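Local atomic coordinates of beta carbonic anhydrase (Burkholderia pseudomallei, PDB entry 6YJN), a protein that probably catalyses the reversible hydration of carbon dioxide to hydrogencarbonate and a proton, using one zinc ion per subunit. Residues N72-H76 with Q159-V163. Residues are numbered along the deposited sequence; the frame is centred on the assembly and turned at random.
Sequences NVVVH and QVVNV
Gln-159, on helix 145-165, reaches across to the loop 72-76, extended at Val-73 to Val-75, and touches it with almost every atom of its side chain. Its CB lies 3.9 Å from Asn-72 O, and CG approaches the same carbonyl oxygen more closely. A bend at chi2 (-32°) then swings the amide along the loop, setting CD 3.4 Å from Val-74 N. At the tip, OE1 accepts a hydrogen bond from that N-H and also rests against Val-73 CA and CG1. One turn on, Asn-162 directs its CB at the loop and gives an ND2 hydrogen to Val-74 O, the N-H...O angle being 138°. Beside these bonds, Val-74 CG1 lies 3.7 Å from Asn-162 CB, while its CG2 meets Val-163 CG2 at 3.9 Å. Asn-162 OD1 approaches His-76 CE1 obliquely, at 3.4 Å, with ring and amide planes 53° apart; the imidazole NE2 is hydrogen-bonded to Asp-129 of the second subunit. Asn-72, at the other end of the loop, packs on the zinc ligand Cys-46. Two helix side chains thus pair with the N-H and the C=O of buried Val-74, as a neighbouring strand might, tying to the helix a loop that runs from beside the zinc site to the subunit interface.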
loop_
_atom_site.group_PDB
_atom_site.type_symbol
_atom_site.label_atom_id
_atom_site.label_comp_id
_atom_site.label_asym_id
_atom_site.label_seq_id
_atom_site.Cartn_x
_atom_site.Cartn_y
_atom_site.Cartn_z
ATOM N N ASN A 72 14.556 -5.764 -1.088
ATOM C CA ASN A 72 13.828 -7.004 -1.324
ATOM C C ASN A 72 12.962 -7.332 -0.106
ATOM O O ASN A 72 13.122 -8.367 0.526
ATOM C CB ASN A 72 14.765 -8.165 -1.675
ATOM C CG ASN A 72 15.909 -8.343 -0.695
ATOM O OD1 ASN A 72 17.031 -7.922 -0.975
ATOM N ND2 ASN A 72 15.640 -8.945 0.457
ATOM N N VAL A 73 12.050 -6.418 0.227
ATOM C CA VAL A 73 11.174 -6.562 1.372
ATOM C C VAL A 73 9.826 -7.049 0.851
ATOM O O VAL A 73 9.293 -6.512 -0.126
ATOM C CB VAL A 73 11.026 -5.204 2.096
ATOM C CG1 VAL A 73 10.165 -5.285 3.343
ATOM C CG2 VAL A 73 12.364 -4.550 2.409
ATOM N N VAL A 74 9.280 -8.066 1.520
ATOM C CA VAL A 74 7.917 -8.507 1.265
ATOM C C VAL A 74 7.059 -8.083 2.454
ATOM O O VAL A 74 7.143 -8.701 3.515
ATOM C CB VAL A 74 7.852 -10.030 1.017
ATOM C CG1 VAL A 74 6.430 -10.554 0.942
ATOM C CG2 VAL A 74 8.636 -10.441 -0.221
ATOM N N VAL A 75 6.274 -7.010 2.268
ATOM C CA VAL A 75 5.292 -6.573 3.251
ATOM C C VAL A 75 4.011 -7.402 3.090
ATOM O O VAL A 75 3.529 -7.620 1.975
ATOM C CB VAL A 75 5.027 -5.056 3.175
ATOM C CG1 VAL A 75 3.969 -4.592 4.156
ATOM C CG2 VAL A 75 6.291 -4.249 3.370
ATOM N N HIS A 76 3.494 -7.888 4.229
ATOM C CA HIS A 76 2.280 -8.679 4.300
ATOM C C HIS A 76 1.189 -8.034 3.450
ATOM O O HIS A 76 0.360 -8.722 2.858
ATOM C CB HIS A 76 1.788 -8.703 5.748
ATOM C CG HIS A 76 2.631 -9.503 6.671
ATOM N ND1 HIS A 76 3.157 -10.724 6.316
ATOM C CD2 HIS A 76 2.987 -9.294 7.958
ATOM C CE1 HIS A 76 3.836 -11.216 7.342
ATOM N NE2 HIS A 76 3.742 -10.357 8.371
ATOM N N GLN A 159 11.850 -12.364 4.957
ATOM C CA GLN A 159 11.048 -12.033 3.792
ATOM C C GLN A 159 10.391 -13.299 3.251
ATOM O O GLN A 159 9.210 -13.292 2.910
ATOM C CB GLN A 159 11.903 -11.350 2.725
ATOM C CG GLN A 159 12.357 -9.956 3.125
ATOM C CD GLN A 159 11.351 -9.245 3.993
ATOM O OE1 GLN A 159 10.364 -8.690 3.517
ATOM N NE2 GLN A 159 11.600 -9.259 5.289
ATOM N N VAL A 160 11.172 -14.381 3.181
ATOM C CA VAL A 160 10.636 -15.654 2.740
ATOM C C VAL A 160 9.488 -16.094 3.652
ATOM O O VAL A 160 8.427 -16.470 3.153
ATOM C CB VAL A 160 11.744 -16.708 2.588
ATOM C CG1 VAL A 160 11.260 -18.115 2.875
ATOM C CG2 VAL A 160 12.346 -16.646 1.199
ATOM N N VAL A 161 9.670 -16.010 4.979
ATOM C CA VAL A 161 8.573 -16.341 5.884
ATOM C C VAL A 161 7.317 -15.584 5.434
ATOM O O VAL A 161 6.221 -16.132 5.434
ATOM C CB VAL A 161 8.912 -16.159 7.384
ATOM N N ASN A 162 7.509 -14.344 4.971
ATOM C CA ASN A 162 6.430 -13.450 4.578
ATOM C C ASN A 162 5.685 -14.014 3.369
ATOM O O ASN A 162 4.456 -14.080 3.368
ATOM C CB ASN A 162 6.947 -12.031 4.314
ATOM C CG ASN A 162 7.281 -11.268 5.577
ATOM O OD1 ASN A 162 7.102 -11.776 6.684
ATOM N ND2 ASN A 162 7.759 -10.044 5.424
ATOM N N VAL A 163 6.451 -14.402 2.347
ATOM C CA VAL A 163 5.919 -15.043 1.161
ATOM C C VAL A 163 5.121 -16.284 1.557
ATOM O O VAL A 163 4.018 -16.514 1.054
ATOM C CB VAL A 163 7.042 -15.462 0.199
ATOM C CG1 VAL A 163 6.460 -16.194 -0.991
ATOM C CG2 VAL A 163 7.888 -14.285 -0.249
#